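Local coordinates for protein NEQ263 (Nanoarchaeum equitans Kin4-M, PDB 5BN3) that pairs with NeqA in the core complex of an archaeal ATP synthase, probably binding nucleotide and helping to line the ADP site at the subunit interface, at residues Val120-Ile130 / Ser323-Met332; Ile110-Ile118 / Leu143-Val151. All coordinates share one frame; numbering follows the deposited sequence.

Contact 1: residues Val120-Ile130 / Ser323-Met332; sequences VAHPLLKGQKI and SLSRLAKNGM. With ADP (adenosine-5'-diphosphate), chain C; GOL (glycerol), chain Q.
Where S325 meets P123 and Q128, a single buried hydroxyl is held from two directions. S325 OG donates to P123 O (2.8 Å), tilted 30° from the carbonyl plane, and accepts from Q128 NE2 at 3.0 Å, almost within the amide plane. The glutamine chain runs extended, CG anti to the backbone N (chi1 -169°), and the second atom of its amide, OE1, accepts from L125 N across a type II turn, while NE2 also bonds E300 O. With an alanine in place of Q128, L125 N and S325 OG would probably each lose a partner, and the turn would be tied less firmly to segment 323-332.

Around this knot the packing is close. P123 CD lies 3.6 Å from A328 CB, L125 CD2 comes within 3.2 Å of L327 O, and the H122 ring is sandwiched between S323 CB, in a CH-pi contact, and A121 CB.

One margin is looser: exposed N330 touches by CB alone, and M332 CE stops 3.9 Å short of V120 O. On the ligand side a glycerol, probably from the crystallisation liquor, accepts from S325 N, and R326 extends to the ADP, NH1 bonding O3B at 2.7 Å, while K229 of the neighbouring V-type ATP synthase alpha chain also grips the nucleotide. An arginine offered across a subunit interface in this way is consistent with the arginine finger of rotary ATPases.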
loop_
_atom_site.group_PDB
_atom_site.type_symbol
_atom_site.label_atom_id
_atom_site.label_comp_id
_atom_site.label_asym_id
_atom_site.label_seq_id
_atom_site.Cartn_x
_atom_site.Cartn_y
_atom_site.Cartn_z
ATOM N N VAL B 120 38.570 -2.504 -11.814
ATOM C CA VAL B 120 38.829 -3.933 -11.645
ATOM C C VAL B 120 37.597 -4.796 -11.914
ATOM O O VAL B 120 37.587 -5.605 -12.839
ATOM C CB VAL B 120 39.380 -4.249 -10.237
ATOM C CG1 VAL B 120 39.590 -5.740 -10.076
ATOM C CG2 VAL B 120 40.687 -3.511 -10.009
ATOM N N ALA B 121 36.552 -4.609 -11.116
ATOM C CA ALA B 121 35.388 -5.488 -11.188
ATOM C C ALA B 121 34.270 -4.978 -12.095
ATOM O O ALA B 121 33.511 -5.770 -12.642
ATOM C CB ALA B 121 34.854 -5.761 -9.801
ATOM N N HIS B 122 34.158 -3.663 -12.252
ATOM C CA HIS B 122 33.045 -3.102 -13.022
ATOM C C HIS B 122 33.466 -2.064 -14.063
ATOM O O HIS B 122 32.927 -0.955 -14.074
ATOM C CB HIS B 122 32.024 -2.466 -12.069
ATOM C CG HIS B 122 31.707 -3.307 -10.871
ATOM N ND1 HIS B 122 31.070 -4.526 -10.959
ATOM C CD2 HIS B 122 31.929 -3.097 -9.549
ATOM C CE1 HIS B 122 30.920 -5.034 -9.749
ATOM N NE2 HIS B 122 31.432 -4.184 -8.876
ATOM N N PRO B 123 34.416 -2.418 -14.951
ATOM C CA PRO B 123 34.952 -1.387 -15.846
ATOM C C PRO B 123 33.935 -0.860 -16.852
ATOM O O PRO B 123 33.056 -1.601 -17.306
ATOM C CB PRO B 123 36.085 -2.111 -16.580
ATOM C CG PRO B 123 35.705 -3.549 -16.540
ATOM C CD PRO B 123 35.007 -3.742 -15.220
ATOM N N LEU B 124 34.065 0.424 -17.174
ATOM C CA LEU B 124 33.256 1.079 -18.197
ATOM C C LEU B 124 33.875 0.838 -19.570
ATOM O O LEU B 124 35.090 0.966 -19.738
ATOM C CB LEU B 124 33.195 2.584 -17.909
ATOM C CG LEU B 124 32.777 3.555 -19.018
ATOM C CD1 LEU B 124 31.318 3.376 -19.375
ATOM C CD2 LEU B 124 33.040 4.993 -18.607
ATOM N N LEU B 125 33.048 0.484 -20.549
ATOM C CA LEU B 125 33.530 0.256 -21.911
ATOM C C LEU B 125 33.090 1.382 -22.841
ATOM O O LEU B 125 32.072 2.027 -22.599
ATOM C CB LEU B 125 33.038 -1.097 -22.443
ATOM C CG LEU B 125 33.919 -2.325 -22.193
ATOM C CD1 LEU B 125 34.206 -2.518 -20.724
ATOM C CD2 LEU B 125 33.268 -3.575 -22.760
ATOM N N LYS B 126 33.859 1.628 -23.900
ATOM C CA LYS B 126 33.525 2.703 -24.834
ATOM C C LYS B 126 32.258 2.368 -25.618
ATOM O O LYS B 126 32.181 1.333 -26.288
ATOM C CB LYS B 126 34.685 3.003 -25.792
ATOM C CG LYS B 126 34.550 4.352 -26.498
ATOM C CD LYS B 126 35.821 4.750 -27.242
ATOM C CE LYS B 126 35.986 3.970 -28.533
ATOM N NZ LYS B 126 37.148 4.460 -29.329
ATOM N N GLY B 127 31.263 3.245 -25.520
ATOM C CA GLY B 127 29.981 3.013 -26.158
ATOM C C GLY B 127 28.956 2.443 -25.197
ATOM O O GLY B 127 27.793 2.265 -25.548
ATOM N N GLN B 128 29.384 2.157 -23.973
ATOM C CA GLN B 128 28.477 1.593 -22.977
ATOM C C GLN B 128 27.586 2.672 -22.365
ATOM O O GLN B 128 27.962 3.847 -22.295
ATOM C CB GLN B 128 29.277 0.882 -21.877
ATOM C CG GLN B 128 28.451 0.027 -20.920
ATOM C CD GLN B 128 29.316 -0.776 -19.961
ATOM O OE1 GLN B 128 30.543 -0.671 -19.978
ATOM N NE2 GLN B 128 28.679 -1.585 -19.123
ATOM N N LYS B 129 26.387 2.271 -21.954
ATOM C CA LYS B 129 25.540 3.131 -21.146
ATOM C C LYS B 129 25.478 2.544 -19.739
ATOM O O LYS B 129 25.091 1.387 -19.552
ATOM C CB LYS B 129 24.137 3.265 -21.756
ATOM C CG LYS B 129 23.483 1.943 -22.130
ATOM C CD LYS B 129 22.075 2.150 -22.653
ATOM C CE LYS B 129 21.382 0.823 -22.892
ATOM N NZ LYS B 129 21.966 0.059 -24.023
ATOM N N ILE B 130 25.891 3.330 -18.754
ATOM C CA ILE B 130 25.907 2.858 -17.376
ATOM C C ILE B 130 25.546 3.983 -16.410
ATOM O O ILE B 130 26.080 5.087 -16.500
ATOM C CB ILE B 130 27.268 2.214 -17.019
ATOM C CG1 ILE B 130 27.317 1.820 -15.545
ATOM C CG2 ILE B 130 28.404 3.154 -17.345
ATOM C CD1 ILE B 130 28.265 0.668 -15.274
ATOM N N SER B 323 26.780 -2.918 -7.407
ATOM C CA SER B 323 27.191 -2.340 -8.681
ATOM C C SER B 323 27.393 -3.429 -9.728
ATOM O O SER B 323 27.613 -4.598 -9.394
ATOM C CB SER B 323 28.466 -1.509 -8.524
ATOM O OG SER B 323 28.259 -0.439 -7.620
ATOM N N LEU B 324 27.310 -3.034 -10.994
ATOM C CA LEU B 324 27.383 -3.977 -12.100
ATOM C C LEU B 324 27.757 -3.275 -13.395
ATOM O O LEU B 324 27.263 -2.189 -13.685
ATOM C CB LEU B 324 26.035 -4.683 -12.281
ATOM C CG LEU B 324 25.881 -5.532 -13.548
ATOM C CD1 LEU B 324 26.810 -6.728 -13.495
ATOM C CD2 LEU B 324 24.439 -5.983 -13.749
ATOM N N SER B 325 28.646 -3.896 -14.162
ATOM C CA SER B 325 28.872 -3.499 -15.545
ATOM C C SER B 325 28.598 -4.723 -16.406
ATOM O O SER B 325 29.357 -5.696 -16.362
ATOM C CB SER B 325 30.307 -3.010 -15.749
ATOM O OG SER B 325 30.550 -2.724 -17.116
ATOM N N ARG B 326 27.510 -4.683 -17.172
ATOM C CA ARG B 326 27.068 -5.851 -17.939
ATOM C C ARG B 326 28.055 -6.287 -19.011
ATOM O O ARG B 326 28.217 -7.480 -19.264
ATOM C CB ARG B 326 25.708 -5.591 -18.596
ATOM C CG ARG B 326 24.523 -5.750 -17.668
ATOM C CD ARG B 326 23.222 -5.416 -18.370
ATOM N NE ARG B 326 22.220 -4.910 -17.437
ATOM C CZ ARG B 326 21.361 -5.675 -16.771
ATOM N NH1 ARG B 326 21.382 -6.989 -16.934
ATOM N NH2 ARG B 326 20.482 -5.126 -15.944
ATOM N N LEU B 327 28.708 -5.320 -19.644
ATOM C CA LEU B 327 29.568 -5.605 -20.786
ATOM C C LEU B 327 31.030 -5.767 -20.381
ATOM O O LEU B 327 31.880 -6.040 -21.224
ATOM C CB LEU B 327 29.428 -4.504 -21.843
ATOM C CG LEU B 327 28.011 -4.220 -22.348
ATOM C CD1 LEU B 327 28.024 -3.184 -23.459
ATOM C CD2 LEU B 327 27.362 -5.494 -22.832
ATOM N N ALA B 328 31.305 -5.615 -19.088
ATOM C CA ALA B 328 32.670 -5.633 -18.554
ATOM C C ALA B 328 33.538 -6.776 -19.079
ATOM O O ALA B 328 34.686 -6.562 -19.465
ATOM C CB ALA B 328 32.632 -5.662 -17.036
ATOM N N LYS B 329 32.980 -7.983 -19.095
ATOM C CA LYS B 329 33.711 -9.173 -19.532
ATOM C C LYS B 329 34.236 -9.083 -20.968
ATOM O O LYS B 329 35.264 -9.681 -21.293
ATOM C CB LYS B 329 32.845 -10.409 -19.362
ATOM N N ASN B 330 33.527 -8.347 -21.822
ATOM C CA ASN B 330 33.942 -8.162 -23.212
ATOM C C ASN B 330 35.314 -7.504 -23.355
ATOM O O ASN B 330 35.996 -7.700 -24.361
ATOM C CB ASN B 330 32.909 -7.328 -23.981
ATOM C CG ASN B 330 31.591 -8.046 -24.166
ATOM O OD1 ASN B 330 31.493 -9.254 -23.962
ATOM N ND2 ASN B 330 30.567 -7.302 -24.571
ATOM N N GLY B 331 35.714 -6.717 -22.361
ATOM C CA GLY B 331 36.948 -5.959 -22.460
ATOM C C GLY B 331 38.084 -6.430 -21.572
ATOM O O GLY B 331 39.188 -5.888 -21.635
ATOM N N MET B 332 37.827 -7.444 -20.752
ATOM C CA MET B 332 38.808 -7.885 -19.764
ATOM C C MET B 332 39.710 -9.011 -20.263
ATOM O O MET B 332 39.251 -9.953 -20.913
ATOM C CB MET B 332 38.102 -8.320 -18.479
ATOM C CG MET B 332 37.280 -7.220 -17.844
ATOM S SD MET B 332 36.082 -7.828 -16.643
ATOM C CE MET B 332 37.182 -8.484 -15.399
HETATM P PB ADP C . 19.017 -9.550 -16.758
HETATM O O1B ADP C . 18.254 -10.407 -15.782
HETATM O O2B ADP C . 18.757 -9.865 -18.205
HETATM O O3B ADP C . 18.986 -8.082 -16.419
HETATM P PA ADP C . 21.627 -10.417 -17.611
HETATM O O1A ADP C . 21.191 -11.671 -18.311
HETATM O O2A ADP C . 21.977 -9.194 -18.418
HETATM O O3A ADP C . 20.540 -10.020 -16.486
HETATM O "O5'" ADP C . 22.890 -10.790 -16.686
HETATM C "C5'" ADP C . 23.394 -9.836 -15.752
HETATM C "C4'" ADP C . 24.878 -10.079 -15.505
HETATM O "O4'" ADP C . 25.082 -11.379 -14.936
HETATM C "C3'" ADP C . 25.638 -10.016 -16.818
HETATM O "O3'" ADP C . 26.713 -9.080 -16.698
HETATM C "C2'" ADP C . 26.166 -11.418 -17.032
HETATM O "O2'" ADP C . 27.517 -11.402 -17.493
HETATM C "C1'" ADP C . 26.069 -12.097 -15.676
HETATM N N9 ADP C . 25.658 -13.510 -15.854
HETATM C C8 ADP C . 24.394 -13.970 -15.895
HETATM N N7 ADP C . 24.372 -15.315 -16.072
HETATM C C5 ADP C . 25.649 -15.737 -16.143
HETATM C C6 ADP C . 26.334 -17.037 -16.321
HETATM N N6 ADP C . 25.631 -18.191 -16.459
HETATM N N1 ADP C . 27.686 -17.027 -16.335
HETATM C C2 ADP C . 28.395 -15.890 -16.197
HETATM N N3 ADP C . 27.839 -14.677 -16.033
HETATM C C4 ADP C . 26.492 -14.541 -15.997
HETATM C C1 GOL Q . 32.321 -8.609 -12.886
HETATM O O1 GOL Q . 32.566 -8.411 -11.512
HETATM C C2 GOL Q . 30.850 -8.333 -13.185
HETATM O O2 GOL Q . 30.088 -8.476 -12.003
HETATM C C3 GOL Q . 30.693 -6.920 -13.739
HETATM O O3 GOL Q . 30.260 -6.052 -12.717
#

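Contact 2: residues Ile110-Ile118 / Leu143-Val151; sequences ILYTGISSI and LALQIARNV
I115 and I118 press their CD1 methyls onto one flank of helix 140-151, and apolar contact is the main kind here. I115 CD1 lies 3.9 Å from I147 CG1, the two side chains meeting at about a right angle, and 4.0 Å from L143 CD1. Its CG1, anti to the carbonyl carbon (chi1 -56°), directs the chain onto the helix, where it also crosses Q146 at a slant, touching CG and the amide, whose OE1 bonds Y315 OH. I118 CD1 adds a methyl-to-methyl contact of 3.8 Å with I147 CD1. Toward the end of the helix V151 takes over: its CG1 lies alongside T113 CG2 at 3.8 Å, close to L111 CB, and 3.4 Å from Y112 O.

The polar groups find partners within their own segment or elsewhere in the chain, not across the contact. T113 OG1 accepts from I115 N (3.0 Å), an ST turn that leads into the short helix 116-119, for which I115 is the N-cap residue; the same hydroxyl bonds D119 OD1, and the other oxygen of that carboxylate holds G114 N. N150 ND2 folds back to Q146 O at 2.8 Å, 32° out of its own amide plane. It passes close to T113 O as well, but at an angle too poor for a bond.

The chemistry therefore implies that apolar contact joins the two segments: isoleucine, leucine, valine and threonine methyls meet across it, while the polar atoms of turn and helix are bonded to other parts of the chain or to their own segment.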
loop_
_atom_site.group_PDB
_atom_site.type_symbol
_atom_site.label_atom_id
_atom_site.label_comp_id
_atom_site.label_asym_id
_atom_site.label_seq_id
_atom_site.Cartn_x
_atom_site.Cartn_y
_atom_site.Cartn_z
ATOM N N ILE B 110 37.764 -1.199 -22.900
ATOM C CA ILE B 110 37.692 -0.565 -21.585
ATOM C C ILE B 110 38.178 0.886 -21.601
ATOM O O ILE B 110 39.260 1.184 -22.109
ATOM C CB ILE B 110 38.513 -1.355 -20.536
ATOM C CG1 ILE B 110 37.855 -2.709 -20.251
ATOM C CG2 ILE B 110 38.643 -0.563 -19.245
ATOM C CD1 ILE B 110 38.587 -3.541 -19.210
ATOM N N LEU B 111 37.360 1.783 -21.053
ATOM C CA LEU B 111 37.782 3.152 -20.770
ATOM C C LEU B 111 38.231 3.214 -19.316
ATOM O O LEU B 111 37.403 3.167 -18.402
ATOM C CB LEU B 111 36.627 4.135 -20.990
ATOM C CG LEU B 111 36.120 4.378 -22.412
ATOM C CD1 LEU B 111 34.833 5.184 -22.390
ATOM C CD2 LEU B 111 37.168 5.105 -23.228
ATOM N N TYR B 112 39.536 3.317 -19.089
ATOM C CA TYR B 112 40.046 3.336 -17.720
ATOM C C TYR B 112 39.779 4.655 -16.996
ATOM O O TYR B 112 40.136 5.733 -17.476
ATOM C CB TYR B 112 41.528 2.953 -17.682
ATOM C CG TYR B 112 41.722 1.470 -17.848
ATOM C CD1 TYR B 112 41.529 0.610 -16.780
ATOM C CD2 TYR B 112 42.070 0.926 -19.074
ATOM C CE1 TYR B 112 41.689 -0.743 -16.923
ATOM C CE2 TYR B 112 42.234 -0.432 -19.226
ATOM C CZ TYR B 112 42.041 -1.257 -18.144
ATOM O OH TYR B 112 42.196 -2.611 -18.267
ATOM N N THR B 113 39.141 4.546 -15.837
ATOM C CA THR B 113 38.745 5.705 -15.051
ATOM C C THR B 113 39.827 6.092 -14.059
ATOM O O THR B 113 39.883 7.234 -13.609
ATOM C CB THR B 113 37.440 5.435 -14.274
ATOM O OG1 THR B 113 37.667 4.425 -13.283
ATOM C CG2 THR B 113 36.349 4.970 -15.221
ATOM N N GLY B 114 40.680 5.131 -13.714
ATOM C CA GLY B 114 41.703 5.351 -12.708
ATOM C C GLY B 114 41.167 5.110 -11.312
ATOM O O GLY B 114 41.874 5.292 -10.319
ATOM N N ILE B 115 39.905 4.698 -11.245
ATOM C CA ILE B 115 39.237 4.420 -9.980
ATOM C C ILE B 115 39.156 2.908 -9.764
ATOM O O ILE B 115 38.489 2.205 -10.523
ATOM C CB ILE B 115 37.820 5.035 -9.976
ATOM C CG1 ILE B 115 37.899 6.540 -10.264
ATOM C CG2 ILE B 115 37.123 4.779 -8.653
ATOM C CD1 ILE B 115 36.570 7.169 -10.642
ATOM N N SER B 116 39.831 2.415 -8.727
ATOM C CA SER B 116 39.955 0.977 -8.487
ATOM C C SER B 116 38.619 0.259 -8.332
ATOM O O SER B 116 38.413 -0.809 -8.905
ATOM C CB SER B 116 40.814 0.719 -7.248
ATOM O OG SER B 116 42.097 1.294 -7.391
ATOM N N SER B 117 37.719 0.847 -7.552
ATOM C CA SER B 117 36.412 0.248 -7.295
ATOM C C SER B 117 35.574 0.094 -8.564
ATOM O O SER B 117 34.618 -0.683 -8.593
ATOM C CB SER B 117 35.653 1.055 -6.241
ATOM O OG SER B 117 35.557 2.420 -6.601
ATOM N N ILE B 118 35.942 0.827 -9.612
ATOM C CA ILE B 118 35.298 0.683 -10.915
ATOM C C ILE B 118 36.117 -0.207 -11.855
ATOM O O ILE B 118 35.616 -1.212 -12.357
ATOM C CB ILE B 118 35.087 2.057 -11.588
ATOM C CG1 ILE B 118 34.033 2.869 -10.828
ATOM C CG2 ILE B 118 34.671 1.885 -13.041
ATOM C CD1 ILE B 118 33.789 4.252 -11.411
ATOM N N LEU B 143 31.969 11.910 -8.269
ATOM C CA LEU B 143 32.297 10.657 -8.945
ATOM C C LEU B 143 32.220 10.799 -10.461
ATOM O O LEU B 143 33.101 10.332 -11.178
ATOM C CB LEU B 143 31.375 9.528 -8.474
ATOM C CG LEU B 143 31.630 8.175 -9.148
ATOM C CD1 LEU B 143 33.055 7.708 -8.887
ATOM C CD2 LEU B 143 30.636 7.126 -8.687
ATOM N N ALA B 144 31.166 11.450 -10.944
ATOM C CA ALA B 144 30.984 11.649 -12.379
ATOM C C ALA B 144 32.092 12.514 -12.964
ATOM O O ALA B 144 32.578 12.254 -14.065
ATOM C CB ALA B 144 29.644 12.286 -12.647
ATOM N N LEU B 145 32.470 13.553 -12.226
ATOM C CA LEU B 145 33.519 14.473 -12.655
ATOM C C LEU B 145 34.887 13.804 -12.678
ATOM O O LEU B 145 35.688 14.051 -13.578
ATOM C CB LEU B 145 33.551 15.707 -11.749
ATOM C CG LEU B 145 32.407 16.701 -11.949
ATOM C CD1 LEU B 145 32.472 17.828 -10.933
ATOM C CD2 LEU B 145 32.475 17.255 -13.352
ATOM N N GLN B 146 35.156 12.960 -11.686
ATOM C CA GLN B 146 36.422 12.233 -11.638
ATOM C C GLN B 146 36.516 11.241 -12.798
ATOM O O GLN B 146 37.591 11.026 -13.359
ATOM C CB GLN B 146 36.593 11.519 -10.289
ATOM C CG GLN B 146 37.948 10.834 -10.129
ATOM C CD GLN B 146 38.190 10.310 -8.725
ATOM O OE1 GLN B 146 37.313 10.374 -7.865
ATOM N NE2 GLN B 146 39.391 9.788 -8.488
ATOM N N ILE B 147 35.382 10.648 -13.164
ATOM C CA ILE B 147 35.327 9.755 -14.316
ATOM C C ILE B 147 35.554 10.538 -15.608
ATOM O O ILE B 147 36.398 10.168 -16.423
ATOM C CB ILE B 147 33.973 9.017 -14.391
ATOM C CG1 ILE B 147 33.895 7.932 -13.313
ATOM C CG2 ILE B 147 33.776 8.393 -15.759
ATOM C CD1 ILE B 147 32.515 7.305 -13.181
ATOM N N ALA B 148 34.803 11.622 -15.783
ATOM C CA ALA B 148 34.913 12.456 -16.977
ATOM C C ALA B 148 36.328 12.994 -17.180
ATOM O O ALA B 148 36.806 13.094 -18.313
ATOM C CB ALA B 148 33.918 13.599 -16.909
ATOM N N ARG B 149 36.990 13.339 -16.079
ATOM C CA ARG B 149 38.352 13.869 -16.119
ATOM C C ARG B 149 39.333 12.888 -16.760
ATOM O O ARG B 149 40.290 13.298 -17.418
ATOM C CB ARG B 149 38.820 14.218 -14.700
ATOM C CG ARG B 149 40.131 14.994 -14.634
ATOM C CD ARG B 149 40.783 14.871 -13.265
ATOM N NE ARG B 149 39.842 15.133 -12.178
ATOM C CZ ARG B 149 39.887 14.534 -10.991
ATOM N NH1 ARG B 149 40.830 13.638 -10.735
ATOM N NH2 ARG B 149 38.990 14.828 -10.063
ATOM N N ASN B 150 39.083 11.593 -16.586
ATOM C CA ASN B 150 40.044 10.572 -17.005
ATOM C C ASN B 150 39.711 9.806 -18.290
ATOM O O ASN B 150 40.613 9.290 -18.951
ATOM C CB ASN B 150 40.313 9.594 -15.855
ATOM C CG ASN B 150 41.024 10.250 -14.686
ATOM O OD1 ASN B 150 42.181 10.658 -14.801
ATOM N ND2 ASN B 150 40.340 10.346 -13.552
ATOM N N VAL B 151 38.430 9.729 -18.645
ATOM C CA VAL B 151 38.020 8.950 -19.816
ATOM C C VAL B 151 37.687 9.814 -21.034
ATOM O O VAL B 151 37.394 9.290 -22.108
ATOM C CB VAL B 151 36.817 8.021 -19.505
ATOM C CG1 VAL B 151 37.119 7.139 -18.305
ATOM C CG2 VAL B 151 35.555 8.838 -19.260
#

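Overall arrangement
Contacts 1 and 2 are neighbours, their centres about 12 Å apart, and their segments alternate along the chain. A two-stranded antiparallel pairing of 110-111 with 124-125 joins them, with L124 O 2.7 Å from L111 N in a probable hydrogen bond. I110, idle within contact 2, packs into contact 1 instead: its CG1 is 3.7 Å from L125 CD1, and its CD1 is 3.4 Å from G331 O. Strand 273-281 meets side chains of both. Their surroundings differ: contact 1 reaches the ADP and a neighbouring subunit, whereas contact 2 is buried within the nucleotide-binding domain, touched by no other protein chain, and lies next to contact 1, away from the annotated site.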